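Local coordinates for GH62 arabinofuranosidase (Podospora anserina, PDB 4N4B), which probably releases terminal alpha-L-arabinofuranosyl groups from xylan, using a five-bladed beta-propeller with a calcium ion held in its central channel, at residues 49-54 with 285-291; 57-63 with 75-81; 104-108 with 165-169. One frame throughout, in Å; residues are numbered along the deposited sequence.

Contact 1: 49-54 with 285-291; sequences DPTIIL and HGEIIRD. With CA (calcium ion), chain B; TRS (2-amino-2-hydroxymethyl-propane-1,3-diol), chain D.
Asp49 and His285 meet where the innermost strands of two neighbouring blades of the beta-propeller run side by side. The strand axes of 49-54 and 286-288 are 18° from parallel. At one end the two backbones pair. Leu54 N gives a hydrogen bond of 2.9 Å to Arg290 O, and Arg290 N gives a weak one to Ile52 O.

The apolar contacts lie near this bridge. Ile52 CD1 touches Ile289 CG1 at 3.9 Å, and Leu54 CB rests against Ile289 CG2.

The buried charges are paired. Arg290 NH2 makes a salt bridge to Glu287 OE1 through a nearly straight hydrogen bond of 3.0 Å, on the syn side but well out of the carboxylate plane. It also bonds to Val107 O of the next blade. Ile53 CG2 sits over one face of the Arg290 guanidinium, offset toward its rim. Thr51 OG1 lies 2.9 Å from both Glu287 oxygens and is further bound to Val107 N. Its chi1 of -178° sets the hydroxyl anti to the backbone N, alongside the carboxylate.

The other end forms the calcium and ligand site. Asp49 CB stands over the centre of the His285 ring, 3.6 Å from its centroid. Asp49 OD2 accepts from TRS O1 and is hydrogen-bonded to Ser64 OG, while His285 ND1 donates to TRS O2. The tris molecule probably comes from the crystallisation liquor. Five waters complete the calcium shell, and His285 NE2 is its one protein ligand, 2.2 Å from the metal.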
loop_
_atom_site.group_PDB
_atom_site.type_symbol
_atom_site.label_atom_id
_atom_site.label_comp_id
_atom_site.label_asym_id
_atom_site.label_seq_id
_atom_site.Cartn_x
_atom_site.Cartn_y
_atom_site.Cartn_z
ATOM N N ASP A 49 0.814 5.970 -3.824
ATOM C CA ASP A 49 0.369 4.657 -3.332
ATOM C C ASP A 49 1.344 3.493 -3.697
ATOM O O ASP A 49 0.907 2.455 -4.233
ATOM C CB ASP A 49 -0.998 4.298 -3.946
ATOM C CG ASP A 49 -2.033 5.424 -3.958
ATOM O OD1 ASP A 49 -2.041 6.159 -2.965
ATOM O OD2 ASP A 49 -2.794 5.494 -4.961
ATOM N N PRO A 50 2.617 3.676 -3.409
ATOM C CA PRO A 50 3.592 2.646 -3.920
ATOM C C PRO A 50 3.512 1.303 -3.258
ATOM O O PRO A 50 3.160 1.161 -2.078
ATOM C CB PRO A 50 4.907 3.286 -3.640
ATOM C CG PRO A 50 4.662 4.169 -2.437
ATOM C CD PRO A 50 3.328 4.780 -2.750
ATOM N N THR A 51 3.854 0.310 -4.062
ATOM C CA THR A 51 4.272 -1.051 -3.550
ATOM C C THR A 51 5.693 -1.191 -3.962
ATOM O O THR A 51 6.115 -0.833 -5.051
ATOM C CB THR A 51 3.342 -2.107 -4.154
ATOM O OG1 THR A 51 3.715 -3.415 -3.626
ATOM C CG2 THR A 51 3.362 -2.235 -5.611
ATOM N N ILE A 52 6.506 -1.766 -3.045
ATOM C CA ILE A 52 7.971 -1.837 -3.288
ATOM C C ILE A 52 8.554 -3.096 -2.682
ATOM O O ILE A 52 8.359 -3.418 -1.516
ATOM C CB ILE A 52 8.639 -0.560 -2.715
ATOM C CG1 ILE A 52 10.133 -0.644 -2.922
ATOM C CG2 ILE A 52 8.254 -0.296 -1.283
ATOM C CD1 ILE A 52 10.844 0.669 -2.724
ATOM N N ILE A 53 9.408 -3.693 -3.483
ATOM C CA ILE A 53 10.221 -4.876 -3.098
ATOM C C ILE A 53 11.619 -4.626 -3.565
ATOM O O ILE A 53 11.928 -3.823 -4.369
ATOM C CB ILE A 53 9.624 -6.215 -3.582
ATOM C CG1 ILE A 53 9.697 -6.280 -5.055
ATOM C CG2 ILE A 53 8.244 -6.456 -3.060
ATOM C CD1 ILE A 53 9.314 -7.635 -5.640
ATOM N N LEU A 54 12.517 -5.375 -2.889
ATOM C CA LEU A 54 13.971 -5.290 -3.073
ATOM C C LEU A 54 14.477 -6.697 -3.333
ATOM O O LEU A 54 14.247 -7.585 -2.568
ATOM C CB LEU A 54 14.638 -4.665 -1.860
ATOM C CG LEU A 54 16.157 -4.522 -1.879
ATOM C CD1 LEU A 54 16.617 -3.734 -3.033
ATOM C CD2 LEU A 54 16.644 -3.893 -0.586
ATOM N N HIS A 285 -0.246 7.056 2.104
ATOM C CA HIS A 285 -0.225 5.747 1.459
ATOM C C HIS A 285 1.168 5.307 1.010
ATOM O O HIS A 285 1.705 5.810 0.103
ATOM C CB HIS A 285 -1.179 5.761 0.234
ATOM C CG HIS A 285 -1.614 4.398 -0.226
ATOM N ND1 HIS A 285 -2.857 4.135 -0.738
ATOM C CD2 HIS A 285 -0.920 3.246 -0.332
ATOM C CE1 HIS A 285 -2.926 2.861 -1.066
ATOM N NE2 HIS A 285 -1.768 2.293 -0.813
ATOM N N GLY A 286 1.649 4.250 1.638
ATOM C CA GLY A 286 2.953 3.698 1.338
ATOM C C GLY A 286 3.061 2.207 1.621
ATOM O O GLY A 286 2.113 1.545 1.817
ATOM N N GLU A 287 4.295 1.739 1.673
ATOM C CA GLU A 287 4.585 0.309 1.892
ATOM C C GLU A 287 5.974 0.161 2.466
ATOM O O GLU A 287 6.876 0.891 2.097
ATOM C CB GLU A 287 4.466 -0.525 0.630
ATOM C CG GLU A 287 3.226 -1.427 0.508
ATOM C CD GLU A 287 3.251 -2.427 -0.636
ATOM O OE1 GLU A 287 4.381 -3.015 -0.850
ATOM O OE2 GLU A 287 2.235 -2.564 -1.342
ATOM N N ILE A 288 6.144 -0.861 3.349
ATOM C CA ILE A 288 7.471 -1.251 3.824
ATOM C C ILE A 288 8.266 -1.950 2.714
ATOM O O ILE A 288 7.709 -2.824 2.007
ATOM C CB ILE A 288 7.303 -2.127 5.079
ATOM C CG1 ILE A 288 6.657 -1.368 6.235
ATOM C CG2 ILE A 288 8.678 -2.761 5.485
ATOM C CD1 ILE A 288 6.450 -2.149 7.542
ATOM N N ILE A 289 9.525 -1.625 2.606
ATOM C CA ILE A 289 10.329 -2.299 1.630
ATOM C C ILE A 289 10.503 -3.770 2.034
ATOM O O ILE A 289 11.031 -4.070 3.017
ATOM C CB ILE A 289 11.694 -1.632 1.464
ATOM C CG1 ILE A 289 11.560 -0.171 1.028
ATOM C CG2 ILE A 289 12.467 -2.377 0.404
ATOM C CD1 ILE A 289 12.895 0.505 0.789
ATOM N N ARG A 290 10.002 -4.655 1.216
ATOM C CA ARG A 290 10.154 -6.070 1.466
ATOM C C ARG A 290 11.364 -6.588 0.700
ATOM O O ARG A 290 11.500 -6.472 -0.440
ATOM C CB ARG A 290 8.882 -6.840 1.054
ATOM C CG ARG A 290 7.752 -6.711 2.056
ATOM C CD ARG A 290 6.441 -7.182 1.442
ATOM N NE ARG A 290 5.861 -6.313 0.412
ATOM C CZ ARG A 290 5.478 -6.697 -0.777
ATOM N NH1 ARG A 290 5.631 -7.923 -1.207
ATOM N NH2 ARG A 290 4.963 -5.824 -1.602
ATOM N N ASP A 291 12.238 -7.177 1.470
ATOM C CA ASP A 291 13.398 -7.834 0.917
ATOM C C ASP A 291 13.321 -9.335 1.266
ATOM O O ASP A 291 12.300 -9.836 1.605
ATOM C CB ASP A 291 14.664 -7.133 1.316
ATOM C CG ASP A 291 14.836 -7.006 2.832
ATOM O OD1 ASP A 291 14.255 -7.789 3.560
ATOM O OD2 ASP A 291 15.483 -6.049 3.274
HETATM CA CA CA B . -1.146 0.179 -1.018
HETATM C C TRS D . -6.302 6.168 -3.099
HETATM C C1 TRS D . -6.040 6.484 -4.562
HETATM C C2 TRS D . -5.166 5.404 -2.356
HETATM C C3 TRS D . -7.653 5.410 -2.928
HETATM N N TRS D . -6.446 7.430 -2.247
HETATM O O1 TRS D . -4.762 7.281 -4.727
HETATM O O2 TRS D . -5.355 5.342 -0.921
HETATM O O3 TRS D . -7.450 4.178 -3.606
HETATM O O HOH W 1 -0.816 0.610 -3.159
HETATM O O HOH W 2 0.925 0.806 -0.681
HETATM O O HOH W 3 -0.373 -1.772 -1.418
HETATM O O HOH W 4 -1.216 0.008 1.064
HETATM O O HOH W 5 -3.043 -0.331 -1.304
#

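Contact 2: 57-63 with 75-81; sequences GTHHVFA and YFTFADW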
loop_
_atom_site.group_PDB
_atom_site.type_symbol
_atom_site.label_atom_id
_atom_site.label_comp_id
_atom_site.label_asym_id
_atom_site.label_seq_id
_atom_site.Cartn_x
_atom_site.Cartn_y
_atom_site.Cartn_z
ATOM N N GLY A 57 19.531 -5.996 -4.218
ATOM C CA GLY A 57 20.009 -4.653 -4.503
ATOM C C GLY A 57 19.174 -3.837 -5.482
ATOM O O GLY A 57 19.355 -2.607 -5.556
ATOM N N THR A 58 18.233 -4.489 -6.157
ATOM C CA THR A 58 17.407 -3.819 -7.123
ATOM C C THR A 58 15.949 -3.673 -6.457
ATOM O O THR A 58 15.276 -4.599 -6.166
ATOM C CB THR A 58 17.238 -4.527 -8.450
ATOM O OG1 THR A 58 18.567 -4.559 -9.055
ATOM C CG2 THR A 58 16.344 -3.819 -9.392
ATOM N N HIS A 59 15.528 -2.381 -6.416
ATOM C CA HIS A 59 14.139 -2.078 -6.006
ATOM C C HIS A 59 13.238 -2.086 -7.209
ATOM O O HIS A 59 13.557 -1.619 -8.277
ATOM C CB HIS A 59 14.064 -0.640 -5.440
ATOM C CG HIS A 59 14.839 -0.436 -4.182
ATOM N ND1 HIS A 59 16.170 -0.031 -4.219
ATOM C CD2 HIS A 59 14.547 -0.554 -2.822
ATOM C CE1 HIS A 59 16.627 0.105 -2.978
ATOM N NE2 HIS A 59 15.682 -0.201 -2.118
ATOM N N HIS A 60 12.058 -2.655 -7.020
ATOM C CA HIS A 60 10.986 -2.682 -7.980
ATOM C C HIS A 60 9.776 -1.993 -7.345
ATOM O O HIS A 60 9.337 -2.413 -6.265
ATOM C CB HIS A 60 10.596 -4.189 -8.284
ATOM C CG HIS A 60 11.706 -4.917 -8.996
ATOM N ND1 HIS A 60 12.702 -5.643 -8.385
ATOM C CD2 HIS A 60 11.878 -4.958 -10.296
ATOM C CE1 HIS A 60 13.470 -6.151 -9.368
ATOM N NE2 HIS A 60 13.003 -5.718 -10.525
ATOM N N VAL A 61 9.270 -0.973 -8.048
ATOM C CA VAL A 61 8.122 -0.178 -7.549
ATOM C C VAL A 61 7.083 -0.174 -8.518
ATOM O O VAL A 61 7.222 0.069 -9.722
ATOM C CB VAL A 61 8.586 1.247 -7.194
ATOM C CG1 VAL A 61 7.428 2.043 -6.574
ATOM C CG2 VAL A 61 9.739 1.236 -6.221
ATOM N N PHE A 62 5.804 -0.295 -7.999
ATOM C CA PHE A 62 4.615 0.032 -8.776
ATOM C C PHE A 62 3.855 1.112 -8.009
ATOM O O PHE A 62 3.809 1.096 -6.807
ATOM C CB PHE A 62 3.681 -1.186 -9.049
ATOM C CG PHE A 62 4.402 -2.313 -9.728
ATOM C CD1 PHE A 62 5.267 -3.186 -9.042
ATOM C CD2 PHE A 62 4.176 -2.525 -11.040
ATOM C CE1 PHE A 62 5.924 -4.197 -9.781
ATOM C CE2 PHE A 62 4.797 -3.580 -11.744
ATOM C CZ PHE A 62 5.632 -4.415 -11.064
ATOM N N ALA A 63 3.259 2.032 -8.798
ATOM C CA ALA A 63 2.589 3.160 -8.158
ATOM C C ALA A 63 1.397 3.547 -9.011
ATOM O O ALA A 63 1.269 3.226 -10.185
ATOM C CB ALA A 63 3.565 4.320 -7.974
ATOM N N TYR A 75 5.300 1.379 -13.417
ATOM C CA TYR A 75 6.436 0.577 -12.861
ATOM C C TYR A 75 7.730 1.337 -13.047
ATOM O O TYR A 75 7.971 1.973 -14.096
ATOM C CB TYR A 75 6.542 -0.727 -13.651
ATOM C CG TYR A 75 7.763 -1.566 -13.327
ATOM C CD1 TYR A 75 7.943 -2.186 -12.117
ATOM C CD2 TYR A 75 8.786 -1.673 -14.273
ATOM C CE1 TYR A 75 9.072 -2.875 -11.835
ATOM C CE2 TYR A 75 9.937 -2.426 -14.049
ATOM C CZ TYR A 75 10.080 -2.991 -12.856
ATOM O OH TYR A 75 11.235 -3.766 -12.568
ATOM N N PHE A 76 8.562 1.297 -12.064
ATOM C CA PHE A 76 9.934 1.797 -12.182
ATOM C C PHE A 76 10.829 1.053 -11.251
ATOM O O PHE A 76 10.418 0.396 -10.283
ATOM C CB PHE A 76 9.987 3.321 -12.043
ATOM C CG PHE A 76 9.431 3.869 -10.756
ATOM C CD1 PHE A 76 8.054 4.065 -10.639
ATOM C CD2 PHE A 76 10.254 4.168 -9.679
ATOM C CE1 PHE A 76 7.536 4.573 -9.418
ATOM C CE2 PHE A 76 9.682 4.674 -8.509
ATOM C CZ PHE A 76 8.353 4.852 -8.391
ATOM N N THR A 77 12.172 1.199 -11.443
ATOM C CA THR A 77 13.171 0.397 -10.770
ATOM C C THR A 77 14.471 1.126 -10.592
ATOM O O THR A 77 14.761 1.993 -11.425
ATOM C CB THR A 77 13.352 -0.928 -11.540
ATOM O OG1 THR A 77 14.328 -1.773 -10.883
ATOM C CG2 THR A 77 13.715 -0.735 -12.959
ATOM N N PHE A 78 15.196 0.851 -9.547
ATOM C CA PHE A 78 16.429 1.558 -9.274
ATOM C C PHE A 78 17.145 0.772 -8.215
ATOM O O PHE A 78 16.566 0.145 -7.428
ATOM C CB PHE A 78 16.145 3.010 -8.741
ATOM C CG PHE A 78 15.128 3.059 -7.641
ATOM C CD1 PHE A 78 13.800 3.138 -7.955
ATOM C CD2 PHE A 78 15.488 2.978 -6.340
ATOM C CE1 PHE A 78 12.843 3.149 -6.980
ATOM C CE2 PHE A 78 14.534 2.970 -5.356
ATOM C CZ PHE A 78 13.186 3.032 -5.685
ATOM N N ALA A 79 18.456 0.919 -8.210
ATOM C CA ALA A 79 19.257 0.354 -7.165
ATOM C C ALA A 79 19.343 1.304 -5.943
ATOM O O ALA A 79 18.541 1.246 -5.105
ATOM C CB ALA A 79 20.636 -0.019 -7.704
ATOM N N ASP A 80 20.316 2.202 -5.900
ATOM C CA ASP A 80 20.395 3.193 -4.841
ATOM C C ASP A 80 19.179 4.100 -4.898
ATOM O O ASP A 80 18.728 4.440 -5.929
ATOM C CB ASP A 80 21.594 4.105 -5.082
ATOM C CG ASP A 80 22.888 3.415 -4.968
ATOM O OD1 ASP A 80 22.999 2.405 -4.290
ATOM O OD2 ASP A 80 23.828 3.995 -5.489
ATOM N N TRP A 81 18.713 4.496 -3.742
ATOM C CA TRP A 81 17.608 5.530 -3.690
ATOM C C TRP A 81 17.881 6.808 -4.418
ATOM O O TRP A 81 17.002 7.436 -5.001
ATOM C CB TRP A 81 17.282 5.867 -2.239
ATOM C CG TRP A 81 16.713 4.811 -1.430
ATOM C CD1 TRP A 81 16.431 3.474 -1.798
ATOM C CD2 TRP A 81 16.337 4.909 -0.056
ATOM N NE1 TRP A 81 15.869 2.832 -0.754
ATOM C CE2 TRP A 81 15.825 3.645 0.346
ATOM C CE3 TRP A 81 16.432 5.938 0.921
ATOM C CZ2 TRP A 81 15.350 3.435 1.616
ATOM C CZ3 TRP A 81 15.969 5.688 2.187
ATOM C CH2 TRP A 81 15.420 4.451 2.501
HETATM O O HOH W 6 16.611 -0.208 0.459
#
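His59 and Phe78 have rings in nearly parallel planes, 20° apart, but slid so far that they barely overlap. The face of Phe78 is met instead by His59 CB, 3.9 Å from the ring centroid. Phe78 O lies in the plane of the His59 ring, at its edge. Trp81 brings its own edge to His59 NE2, with the two planes oblique. Val61 CB stands over one face of Phe76, and Ala63 CB lies at the Phe76 edge. On the opposite side of the sheet, Tyr75 CD1 presses on one face of Phe62, 3.4 Å from Phe62 CZ.

The polar end of His59 is held from several directions. ND1 gives a hydrogen bond of 3.2 Å to Phe78 O and a weak one to Ala79 O. A chi1 of -65° keeps the ring beside its own backbone N, and that N also donates to Phe78 O, at 2.9 Å. The two donors come from opposite faces of the carbonyl plane. A water lies 2.7 Å from His59 NE2 and is weakly bonded by Trp81 NE1. A leucine at His59 would probably leave Ala79 O without this weak bond, Phe78 O with one donor fewer and the water less firmly placed.

His59 O is gripped twice as well, by Phe78 N and by Thr77 OG1, the latter at 2.7 Å. Val61 and Phe76 exchange backbone bonds in both directions; Val61 N reaches Phe76 O almost in line with the carbonyl. Val61 CG2 also touches Phe78 CE1. The alternating pairs are those of antiparallel strands. As 58-67 and 70-78 follow directly in the chain, they form a beta hairpin, the second and third strands of a four-stranded propeller blade.

Contact 3: 104-108 with 165-169; sequences APQVF and DMWVI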
loop_
_atom_site.group_PDB
_atom_site.type_symbol
_atom_site.label_atom_id
_atom_site.label_comp_id
_atom_site.label_asym_id
_atom_site.label_seq_id
_atom_site.Cartn_x
_atom_site.Cartn_y
_atom_site.Cartn_z
ATOM N N ALA A 104 -3.590 1.896 -6.956
ATOM C CA ALA A 104 -3.128 1.431 -5.643
ATOM C C ALA A 104 -2.725 -0.032 -5.653
ATOM O O ALA A 104 -3.421 -0.935 -5.167
ATOM C CB ALA A 104 -4.217 1.685 -4.560
ATOM N N PRO A 105 -1.585 -0.315 -6.287
ATOM C CA PRO A 105 -1.084 -1.659 -6.511
ATOM C C PRO A 105 -0.380 -2.262 -5.308
ATOM O O PRO A 105 0.139 -1.585 -4.405
ATOM C CB PRO A 105 -0.148 -1.486 -7.643
ATOM C CG PRO A 105 0.471 -0.153 -7.391
ATOM C CD PRO A 105 -0.632 0.721 -6.806
ATOM N N GLN A 106 -0.309 -3.611 -5.340
ATOM C CA GLN A 106 0.436 -4.443 -4.380
ATOM C C GLN A 106 1.072 -5.566 -5.197
ATOM O O GLN A 106 0.370 -6.273 -5.895
ATOM C CB GLN A 106 -0.428 -5.027 -3.265
ATOM C CG GLN A 106 0.311 -5.868 -2.283
ATOM C CD GLN A 106 -0.585 -6.879 -1.578
ATOM O OE1 GLN A 106 -1.613 -7.318 -2.112
ATOM N NE2 GLN A 106 -0.112 -7.316 -0.427
ATOM N N VAL A 107 2.402 -5.713 -5.065
ATOM C CA VAL A 107 3.108 -6.791 -5.765
ATOM C C VAL A 107 3.663 -7.834 -4.839
ATOM O O VAL A 107 4.230 -7.511 -3.823
ATOM C CB VAL A 107 4.212 -6.218 -6.690
ATOM C CG1 VAL A 107 5.386 -5.650 -5.954
ATOM C CG2 VAL A 107 4.674 -7.258 -7.732
ATOM N N PHE A 108 3.569 -9.093 -5.254
ATOM C CA PHE A 108 4.201 -10.222 -4.535
ATOM C C PHE A 108 4.322 -11.389 -5.474
ATOM O O PHE A 108 3.593 -11.543 -6.440
ATOM C CB PHE A 108 3.392 -10.590 -3.252
ATOM C CG PHE A 108 1.985 -10.958 -3.514
ATOM C CD1 PHE A 108 1.550 -12.236 -3.750
ATOM C CD2 PHE A 108 0.998 -9.957 -3.466
ATOM C CE1 PHE A 108 0.226 -12.541 -3.995
ATOM C CE2 PHE A 108 -0.324 -10.237 -3.759
ATOM C CZ PHE A 108 -0.694 -11.531 -4.033
ATOM N N ASP A 165 -8.113 0.215 -2.123
ATOM C CA ASP A 165 -6.932 -0.200 -1.419
ATOM C C ASP A 165 -6.888 -1.683 -1.004
ATOM O O ASP A 165 -6.933 -2.021 0.112
ATOM C CB ASP A 165 -6.637 0.789 -0.284
ATOM C CG ASP A 165 -6.399 2.221 -0.803
ATOM O OD1 ASP A 165 -6.207 2.342 -1.981
ATOM O OD2 ASP A 165 -6.383 3.120 -0.029
ATOM N N MET A 166 -6.736 -2.498 -2.033
ATOM C CA MET A 166 -6.796 -3.942 -1.976
ATOM C C MET A 166 -5.461 -4.549 -1.551
ATOM O O MET A 166 -4.461 -4.202 -2.028
ATOM C CB MET A 166 -7.237 -4.500 -3.336
ATOM C CG MET A 166 -8.364 -3.740 -3.985
ATOM S SD MET A 166 -9.882 -3.818 -2.969
ATOM C CE MET A 166 -10.977 -2.701 -3.925
ATOM N N TRP A 167 -5.530 -5.474 -0.623
ATOM C CA TRP A 167 -4.304 -6.027 -0.036
ATOM C C TRP A 167 -4.459 -7.516 0.229
ATOM O O TRP A 167 -5.358 -7.891 0.989
ATOM C CB TRP A 167 -3.957 -5.300 1.299
ATOM C CG TRP A 167 -2.738 -5.795 1.897
ATOM C CD1 TRP A 167 -2.550 -6.914 2.727
ATOM C CD2 TRP A 167 -1.444 -5.181 1.797
ATOM N NE1 TRP A 167 -1.230 -7.003 3.072
ATOM C CE2 TRP A 167 -0.505 -5.958 2.537
ATOM C CE3 TRP A 167 -0.955 -4.065 1.123
ATOM C CZ2 TRP A 167 0.803 -5.647 2.659
ATOM C CZ3 TRP A 167 0.400 -3.761 1.230
ATOM C CH2 TRP A 167 1.244 -4.541 1.943
ATOM N N VAL A 168 -3.591 -8.349 -0.320
ATOM C CA VAL A 168 -3.573 -9.811 -0.024
ATOM C C VAL A 168 -2.438 -10.106 0.881
ATOM O O VAL A 168 -1.307 -9.622 0.782
ATOM C CB VAL A 168 -3.403 -10.575 -1.330
ATOM C CG1 VAL A 168 -3.143 -12.083 -1.096
ATOM C CG2 VAL A 168 -4.618 -10.403 -2.278
ATOM N N ILE A 169 -2.723 -11.029 1.809
ATOM C CA ILE A 169 -1.695 -11.691 2.621
ATOM C C ILE A 169 -2.180 -13.150 2.854
ATOM O O ILE A 169 -3.309 -13.368 3.181
ATOM C CB ILE A 169 -1.394 -11.013 3.962
ATOM C CG1 ILE A 169 -0.340 -11.777 4.774
ATOM C CG2 ILE A 169 -2.624 -10.708 4.777
ATOM C CD1 ILE A 169 0.148 -11.064 6.012
HETATM O O HOH W 7 -6.112 -1.242 -4.561
HETATM O O HOH W 8 -2.736 -2.443 -3.000
#
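Gln106 reaches across to the neighbouring strand and lays its amide over Trp167. The two side chains cross at about a right angle, and the amide plane is tilted 29° from the indole. NE2 stands over the centre of the ring system, nearest to Trp167 CE2 at 3.3 Å. The extended chain, with CG anti to the backbone N (chi1 -180°), carries the amide all the way to the other backbone.

There it does the work of a peptide group. Gln106 OE1 accepts from Val168 N at 2.9 Å, in an almost straight bond. Gln106 NE2 donates to Val168 O, also at 2.9 Å, in the carbonyl plane and on a lone pair. Both ends of the amide are used by one residue, which fixes its rotation and tells its oxygen from its nitrogen. The indole is held at its N-H too: Trp167 NE1 donates to Val220 O of the next blade.

Phe108 and Val168 also cross at about a right angle. Phe108 CZ lies 3.9 Å from Val168 CG1 and comes to it obliquely. At the other end Ala104 CB touches Asp165 OD1 at 3.3 Å. The OD2 of that carboxylate accepts from Ala217 N and bonds TRS O2, close to His285.

The strands run nearly parallel, their axes 10° apart and no closer than 6.8 Å, with no direct backbone bonds between them. Two waters bridge part of the gap. One lies within hydrogen-bonding distance of Ala104 O and accepts from Met166 N, 2.9 Å away; the other lies between Ala104 O and Met166 O. Innermost strands of adjacent blades, running near parallel round a central channel, are characteristic of a beta-propeller; here a side-chain amide and waters join them.

Of the contact segments, 49-54 on strand 46-55 comes first. Contact 2 closes next, as a short hairpin between 58-67 and 70-78 in the same blade. Contact 3 follows in series and joins the inner strands of the next two blades, 103-110 and 164-170. Contact 1 closes last: 285-291 returns beside 49-54, so its long loop encloses the other two. That return sets the blade holding 286-288, built from late strands plus the N-terminal 28-30, against the blade of 46-55, closing the ring of blades. Contacts 1 and 2 share a sheet, with Thr51 N near Phe62 O. Contact 1 also meets contact 3 through Val107, while Pro105 and Val107 pack on Phe62 of contact 2.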